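Local coordinates for protein UDP-N-acetylglucosamine pyrophosphorylase (Entamoeba histolytica, PDB 3OC9) that probably makes UDP-N-acetylglucosamine and diphosphate from UTP and N-acetylglucosamine 1-phosphate, as a member of the UDPGP type 1 family of nucleotidyltransferases, at residues Asn167-Leu170 and Glu171-Glu175; Thr268-Leu271 and Glu272-Glu276; Glu309-Phe312 and Phe313-Phe316. All coordinates share one frame; numbering follows the deposited sequence. Where two conformers were deposited one is given.

Contact 1: Asn167-Leu170 and Glu171-Glu175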
loop_
_atom_site.group_PDB
_atom_site.type_symbol
_atom_site.label_atom_id
_atom_site.label_comp_id
_atom_site.label_asym_id
_atom_site.label_seq_id
_atom_site.Cartn_x
_atom_site.Cartn_y
_atom_site.Cartn_z
ATOM N N ASN A 167 -11.736 15.271 9.193
ATOM C CA ASN A 167 -10.505 15.745 9.854
ATOM C C ASN A 167 -9.847 16.983 9.189
ATOM O O ASN A 167 -8.728 17.387 9.560
ATOM C CB ASN A 167 -9.498 14.585 9.974
ATOM C CG ASN A 167 -9.881 13.578 11.056
ATOM O OD1 ASN A 167 -9.651 13.819 12.252
ATOM N ND2 ASN A 167 -10.479 12.445 10.648
ATOM N N GLY A 168 -10.538 17.555 8.195
ATOM C CA GLY A 168 -10.085 18.763 7.486
ATOM C C GLY A 168 -8.965 18.590 6.465
ATOM O O GLY A 168 -8.360 19.584 6.014
ATOM N N ILE A 169 -8.671 17.339 6.115
ATOM C CA ILE A 169 -7.556 17.035 5.206
ATOM C C ILE A 169 -7.855 17.442 3.754
ATOM O O ILE A 169 -6.942 17.893 3.034
ATOM C CB ILE A 169 -7.093 15.543 5.354
ATOM C CG1 ILE A 169 -6.448 15.355 6.745
ATOM C CG2 ILE A 169 -6.123 15.129 4.191
ATOM C CD1 ILE A 169 -6.221 13.883 7.126
ATOM N N LEU A 170 -9.112 17.313 3.311
ATOM C CA LEU A 170 -9.457 17.795 1.965
ATOM C C LEU A 170 -9.309 19.330 1.844
ATOM O O LEU A 170 -8.802 19.835 0.829
ATOM C CB LEU A 170 -10.844 17.303 1.486
ATOM C CG LEU A 170 -11.114 15.777 1.514
ATOM C CD1 LEU A 170 -12.495 15.461 0.938
ATOM C CD2 LEU A 170 -10.039 14.999 0.751
ATOM N N GLU A 171 -9.723 20.060 2.887
ATOM C CA GLU A 171 -9.502 21.522 2.937
ATOM C C GLU A 171 -8.000 21.868 2.894
ATOM O O GLU A 171 -7.596 22.774 2.160
ATOM C CB GLU A 171 -10.175 22.144 4.173
ATOM C CG GLU A 171 -11.698 22.275 4.033
ATOM C CD GLU A 171 -12.363 23.057 5.164
ATOM O OE1 GLU A 171 -11.662 23.709 5.966
ATOM O OE2 GLU A 171 -13.607 23.022 5.238
ATOM N N PHE A 172 -7.188 21.125 3.663
ATOM C CA PHE A 172 -5.716 21.298 3.703
ATOM C C PHE A 172 -5.078 21.019 2.323
ATOM O O PHE A 172 -4.193 21.781 1.866
ATOM C CB PHE A 172 -5.112 20.386 4.791
ATOM C CG PHE A 172 -3.605 20.513 4.975
ATOM C CD1 PHE A 172 -3.066 21.547 5.738
ATOM C CD2 PHE A 172 -2.736 19.555 4.435
ATOM C CE1 PHE A 172 -1.674 21.655 5.936
ATOM C CE2 PHE A 172 -1.340 19.645 4.618
ATOM C CZ PHE A 172 -0.804 20.697 5.374
ATOM N N MET A 173 -5.516 19.945 1.650
ATOM C CA MET A 173 -5.029 19.679 0.280
ATOM C C MET A 173 -5.265 20.861 -0.695
ATOM O O MET A 173 -4.357 21.244 -1.451
ATOM C CB MET A 173 -5.610 18.367 -0.296
ATOM C CG MET A 173 -5.088 17.079 0.364
ATOM S SD MET A 173 -6.051 15.633 -0.239
ATOM C CE MET A 173 -5.077 14.250 0.405
ATOM N N ASN A 174 -6.471 21.437 -0.682
ATOM C CA ASN A 174 -6.770 22.591 -1.547
ATOM C C ASN A 174 -5.894 23.814 -1.210
ATOM O O ASN A 174 -5.388 24.486 -2.112
ATOM C CB ASN A 174 -8.282 22.936 -1.536
ATOM C CG ASN A 174 -9.143 21.864 -2.239
ATOM O OD1 ASN A 174 -8.734 21.274 -3.242
ATOM N ND2 ASN A 174 -10.335 21.615 -1.703
ATOM N N GLU A 175 -5.691 24.074 0.079
ATOM C CA GLU A 175 -4.822 25.182 0.545
ATOM C C GLU A 175 -3.368 25.050 0.030
ATOM O O GLU A 175 -2.757 26.041 -0.411
ATOM C CB GLU A 175 -4.859 25.230 2.078
ATOM C CG GLU A 175 -3.841 26.144 2.764
ATOM C CD GLU A 175 -3.927 26.094 4.297
ATOM O OE1 GLU A 175 -4.741 25.305 4.850
ATOM O OE2 GLU A 175 -3.172 26.859 4.950
#

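Contact 2: Thr268-Leu271 and Glu272-Glu276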
loop_
_atom_site.group_PDB
_atom_site.type_symbol
_atom_site.label_atom_id
_atom_site.label_comp_id
_atom_site.label_asym_id
_atom_site.label_seq_id
_atom_site.Cartn_x
_atom_site.Cartn_y
_atom_site.Cartn_z
ATOM N N THR A 268 -7.697 14.962 -6.404
ATOM C CA THR A 268 -8.312 15.611 -5.225
ATOM C C THR A 268 -9.820 15.832 -5.463
ATOM O O THR A 268 -10.644 15.624 -4.555
ATOM C CB THR A 268 -7.542 16.923 -4.835
ATOM O OG1 THR A 268 -6.179 16.598 -4.520
ATOM C CG2 THR A 268 -8.187 17.608 -3.627
ATOM N N SER A 269 -10.175 16.216 -6.692
ATOM C CA SER A 269 -11.588 16.372 -7.070
ATOM C C SER A 269 -12.360 15.055 -6.900
ATOM O O SER A 269 -13.529 15.061 -6.454
ATOM C CB SER A 269 -11.712 16.893 -8.508
ATOM O OG SER A 269 -13.071 17.068 -8.873
ATOM N N PHE A 270 -11.722 13.921 -7.239
ATOM C CA PHE A 270 -12.388 12.618 -7.040
ATOM C C PHE A 270 -12.576 12.286 -5.542
ATOM O O PHE A 270 -13.655 11.816 -5.143
ATOM C CB PHE A 270 -11.724 11.433 -7.809
ATOM C CG PHE A 270 -12.450 10.110 -7.587
ATOM C CD1 PHE A 270 -11.979 9.188 -6.661
ATOM C CD2 PHE A 270 -13.660 9.833 -8.255
ATOM C CE1 PHE A 270 -12.689 7.991 -6.406
ATOM C CE2 PHE A 270 -14.372 8.643 -8.016
ATOM C CZ PHE A 270 -13.883 7.715 -7.103
ATOM N N LEU A 271 -11.552 12.546 -4.722
ATOM C CA LEU A 271 -11.662 12.348 -3.264
ATOM C C LEU A 271 -12.824 13.176 -2.667
ATOM O O LEU A 271 -13.523 12.709 -1.762
ATOM C CB LEU A 271 -10.331 12.675 -2.538
ATOM C CG LEU A 271 -9.127 11.746 -2.813
ATOM C CD1 LEU A 271 -7.886 12.283 -2.114
ATOM C CD2 LEU A 271 -9.391 10.290 -2.405
ATOM N N GLU A 272 -13.040 14.384 -3.190
ATOM C CA GLU A 272 -14.204 15.206 -2.764
ATOM C C GLU A 272 -15.553 14.528 -3.063
ATOM O O GLU A 272 -16.460 14.537 -2.192
ATOM C CB GLU A 272 -14.112 16.646 -3.320
ATOM C CG GLU A 272 -12.938 17.445 -2.715
ATOM C CD GLU A 272 -12.650 18.784 -3.391
ATOM O OE1 GLU A 272 -12.662 18.869 -4.647
ATOM O OE2 GLU A 272 -12.377 19.762 -2.656
ATOM N N LYS A 273 -15.681 13.915 -4.251
ATOM C CA LYS A 273 -16.896 13.128 -4.601
ATOM C C LYS A 273 -17.053 11.885 -3.737
ATOM O O LYS A 273 -18.150 11.593 -3.242
ATOM C CB LYS A 273 -16.911 12.717 -6.088
ATOM C CG LYS A 273 -16.882 13.854 -7.084
ATOM C CD LYS A 273 -17.060 13.327 -8.528
ATOM C CE LYS A 273 -17.250 14.470 -9.538
ATOM N NZ LYS A 273 -16.106 15.453 -9.533
ATOM N N ALA A 274 -15.950 11.158 -3.529
ATOM C CA ALA A 274 -15.963 9.914 -2.756
ATOM C C ALA A 274 -16.434 10.095 -1.301
ATOM O O ALA A 274 -17.101 9.202 -0.740
ATOM C CB ALA A 274 -14.567 9.243 -2.793
ATOM N N ALA A 275 -16.111 11.243 -0.713
ATOM C CA ALA A 275 -16.479 11.540 0.685
ATOM C C ALA A 275 -18.000 11.592 0.921
ATOM O O ALA A 275 -18.443 11.382 2.046
ATOM C CB ALA A 275 -15.803 12.844 1.175
ATOM N N GLU A 276 -18.776 11.822 -0.140
ATOM C CA GLU A 276 -20.243 11.919 -0.065
ATOM C C GLU A 276 -20.985 10.611 -0.400
ATOM O O GLU A 276 -22.204 10.550 -0.262
ATOM C CB GLU A 276 -20.728 13.037 -1.002
ATOM C CG GLU A 276 -19.979 14.367 -0.816
ATOM C CD GLU A 276 -20.282 15.038 0.519
ATOM O OE1 GLU A 276 -21.442 14.959 0.978
ATOM O OE2 GLU A 276 -19.369 15.665 1.106
HETATM O O HOH W 1 -13.738 14.011 -10.123
HETATM O O HOH W 2 -15.534 17.059 -6.977
#

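Contact 3: Glu309-Phe312 and Phe313-Phe316. Unlike the reference sequence in segment 309-312: Ile310 (reference Met).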
loop_
_atom_site.group_PDB
_atom_site.type_symbol
_atom_site.label_atom_id
_atom_site.label_comp_id
_atom_site.label_asym_id
_atom_site.label_seq_id
_atom_site.Cartn_x
_atom_site.Cartn_y
_atom_site.Cartn_z
ATOM N N GLU A 309 -18.244 -3.803 8.405
ATOM C CA GLU A 309 -17.201 -3.035 7.687
ATOM C C GLU A 309 -17.631 -2.466 6.322
ATOM O O GLU A 309 -18.556 -2.988 5.676
ATOM C CB GLU A 309 -15.925 -3.888 7.479
ATOM C CG GLU A 309 -15.202 -4.321 8.768
ATOM C CD GLU A 309 -13.912 -5.117 8.521
ATOM O OE1 GLU A 309 -13.579 -5.406 7.351
ATOM O OE2 GLU A 309 -13.232 -5.475 9.516
ATOM N N ILE A 310 -16.941 -1.401 5.891
ATOM C CA ILE A 310 -17.078 -0.872 4.512
ATOM C C ILE A 310 -15.698 -0.970 3.825
ATOM O O ILE A 310 -14.650 -0.869 4.498
ATOM C CB ILE A 310 -17.661 0.591 4.474
ATOM C CG1 ILE A 310 -16.934 1.503 5.477
ATOM C CG2 ILE A 310 -19.220 0.604 4.736
ATOM C CD1 ILE A 310 -17.311 3.010 5.431
ATOM N N PHE A 311 -15.692 -1.188 2.496
ATOM C CA PHE A 311 -14.465 -1.530 1.709
ATOM C C PHE A 311 -14.119 -0.406 0.694
ATOM O O PHE A 311 -14.999 0.057 -0.036
ATOM C CB PHE A 311 -14.678 -2.847 0.914
ATOM C CG PHE A 311 -14.762 -4.120 1.758
ATOM C CD1 PHE A 311 -14.422 -4.140 3.118
ATOM C CD2 PHE A 311 -15.131 -5.321 1.148
ATOM C CE1 PHE A 311 -14.486 -5.333 3.867
ATOM C CE2 PHE A 311 -15.186 -6.517 1.884
ATOM C CZ PHE A 311 -14.860 -6.513 3.244
ATOM N N PHE A 312 -12.863 0.049 0.645
ATOM C CA PHE A 312 -12.538 1.223 -0.170
ATOM C C PHE A 312 -12.796 0.989 -1.665
ATOM O O PHE A 312 -13.213 1.910 -2.363
ATOM C CB PHE A 312 -11.102 1.772 0.088
ATOM C CG PHE A 312 -10.008 0.977 -0.576
ATOM C CD1 PHE A 312 -9.781 1.076 -1.958
ATOM C CD2 PHE A 312 -9.200 0.128 0.180
ATOM C CE1 PHE A 312 -8.776 0.303 -2.592
ATOM C CE2 PHE A 312 -8.190 -0.637 -0.433
ATOM C CZ PHE A 312 -7.979 -0.547 -1.819
ATOM N N PHE A 313 -12.592 -0.243 -2.130
ATOM C CA PHE A 313 -12.729 -0.542 -3.575
ATOM C C PHE A 313 -14.169 -0.535 -4.092
ATOM O O PHE A 313 -14.405 -0.494 -5.314
ATOM C CB PHE A 313 -11.929 -1.807 -4.002
ATOM C CG PHE A 313 -12.174 -3.023 -3.136
ATOM C CD1 PHE A 313 -11.265 -3.371 -2.133
ATOM C CD2 PHE A 313 -13.312 -3.821 -3.324
ATOM C CE1 PHE A 313 -11.481 -4.493 -1.317
ATOM C CE2 PHE A 313 -13.538 -4.963 -2.518
ATOM C CZ PHE A 313 -12.621 -5.292 -1.506
ATOM N N ASP A 314 -15.155 -0.526 -3.182
ATOM C CA ASP A 314 -16.548 -0.322 -3.621
ATOM C C ASP A 314 -16.822 1.099 -4.146
ATOM O O ASP A 314 -17.910 1.350 -4.675
ATOM C CB ASP A 314 -17.568 -0.701 -2.510
ATOM C CG ASP A 314 -17.678 -2.219 -2.291
ATOM O OD1 ASP A 314 -17.565 -3.005 -3.273
ATOM O OD2 ASP A 314 -17.893 -2.646 -1.121
ATOM N N VAL A 315 -15.835 2.003 -4.026
ATOM C CA VAL A 315 -15.934 3.365 -4.600
ATOM C C VAL A 315 -15.595 3.425 -6.111
ATOM O O VAL A 315 -15.991 4.375 -6.794
ATOM C CB VAL A 315 -15.117 4.434 -3.791
ATOM C CG1 VAL A 315 -13.669 4.557 -4.284
ATOM C CG2 VAL A 315 -15.829 5.800 -3.854
ATOM N N PHE A 316 -14.925 2.390 -6.626
ATOM C CA PHE A 316 -14.470 2.393 -8.043
ATOM C C PHE A 316 -15.562 2.707 -9.107
ATOM O O PHE A 316 -15.278 3.454 -10.063
ATOM C CB PHE A 316 -13.685 1.102 -8.435
ATOM C CG PHE A 316 -12.315 0.911 -7.750
ATOM C CD1 PHE A 316 -11.745 1.856 -6.878
ATOM C CD2 PHE A 316 -11.592 -0.271 -8.019
ATOM C CE1 PHE A 316 -10.461 1.612 -6.268
ATOM C CE2 PHE A 316 -10.304 -0.527 -7.412
ATOM C CZ PHE A 316 -9.738 0.422 -6.554
HETATM O O HOH W 3 -18.152 -1.108 1.104
#

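Contact 1: Asn167-Leu170 and Glu171-Glu175
Phe172 touches Gly168 and Ile169 through its CB, which lies 3.6 Å from Gly168 O, while its ring is carried off to meet other parts of the fold. With CG anti to the backbone N (chi1 -178°), the ring is carried outward from the helix and meets His95 edge-to-face, the ring of His126 at a steep tilt, and Phe97. The other flat group, the amide of Asn174, leans back toward the carbonyl of Leu170: ND2 stands 3.5 Å from Leu170 O, but at an angle too poor for a hydrogen bond, and its N-H serves Glu272 OE2 instead. An amide suits this spot on the helix surface, where it can reach a carboxylate across to the next helix.

The apolar work falls to Met173. Its extended, flexible thioether runs between two branched residues, CE meeting Ile169 CG2 at 4.0 Å and SD approaching Leu170 CD2 at 4.2 Å. Underneath, the first turn of an alpha-helix is closed by Phe172 N to Gly168 O at 3.0 Å, Met173 N to Ile169 O at 2.9 Å and Asn174 N to Leu170 O at 3.2 Å.

Gly168 does two jobs. Its positive phi (76°), a conformation glycine adopts easily, makes it the C-prime residue of a Schellman motif ending helix 160-166, with Ile169 N bonded to Leu164 O and Gly168 N to Lys165 O; it is also the N-cap of helix 169-176. The two helices are thus joined by a tight turn. Ile169, Phe172 and Met173 rest on Phe97 of strand 95-100 and Ile169 also on Phe128 of strand 125-134, whereas Leu170 packs against Leu164 of helix 160-166 and Leu271 of helix 268-274.

Contact 2: Thr268-Leu271 and Glu272-Glu276
Thr268 O accepts the N-H of Glu272 at 3.0 Å, the first of the i to i+4 bonds that build the short amphipathic alpha-helix 268-274, which springs directly from the end of strand 263-267. The extended Glu272 chain, whose carboxylate is held by Asn174, passes beside this carbonyl, CG lying 3.5 Å from Thr268 O. Thr268 turns its own hydroxyl to Ile178 O, so a beta-branched polar residue can be buried here.

Ser269, next along, is on the exposed side; it was deposited in two conformers, which makes contacts of its OG doubtful. Its carbonyl accepts Lys273 N at 3.3 Å, a longer bond than those of its neighbours.

Phe270 lies on the buried side. The bond from Ala274 N to Phe270 O is short and points almost straight down the carbonyl, while CE1 of the ring stands 4.3 Å from Ala274 CB. A small methyl suits a place where Phe161 and Val315 also pack on Ala274; the ring itself reaches Leu318 and Ala319.

The Leu271 side chain touches Phe161 and, through CB, Leu170, leaving its carbonyl to Ala275 N in a more bent bond (145° at the hydrogen).

On the solvent side, Lys273 bends at its last torsion (chi4 58°), and its NZ donates at 3.1 Å to water 2, which in turn donates to Ser269 O.

Contact 3: Glu309-Phe312 and Phe313-Phe316
Phe311, Phe312 and Phe313 form an aromatic cluster where the chain, after strand 305-309, enters a 3-10 turn. Its backbone bonds span three residues: Asp314 N to Phe311 O at 3.2 Å and Val315 N to Phe312 O at 3.1 Å, both donors well above the carbonyl plane, as so tight a turn demands.

Phe311 and Phe313 run side by side, while Phe312 crosses Phe313 at about a right angle. Phe313 places CG between its backbone N and carbonyl carbon (chi1 50°), swinging its ring back along the chain. One rim of that ring, CD1, stands over the centre of the Phe312 face, an edge-to-face pair with planes at 79°. Over a face of the same ring sits the bump of Phe311 CB, a CH-pi contact 4.2 Å from the centroid, while Phe313 CZ rests 3.7 Å from Phe311 CD2. Farther along, Phe316 CZ slips in at the edge of Phe312, near CE1. Large flat residues suit this packing, offering both faces and rims to fill.

The polar flank belongs to Asp314: besides His282 NE2, its OD2 accepts at 2.7 Å from water 3, which itself accepts Phe311 N at 2.8 Å.

How the contacts relate
Contacts 1 and 2 each stitch one turn of a short alpha-helix, and the two helices touch through a polar pair and apolar packing, with Asn174 OD1 3.7 Å from Thr268 CG2. Contact 2 is the most buried, although one flank meets water; contacts 1 and 3 are partly buried. Contact 3 lies closest to the centre of the chain, about 15 Å between centres against 20 and 22 Å. It is dominated by ring-to-ring contacts, whereas the others rest mainly on helical backbone bonds and single apolar touches. Helix 268-274 stands between contacts 1 and 3, Phe270 CZ lying 4.0 Å from Val315 O. All three have helix 160-166 as a neighbour.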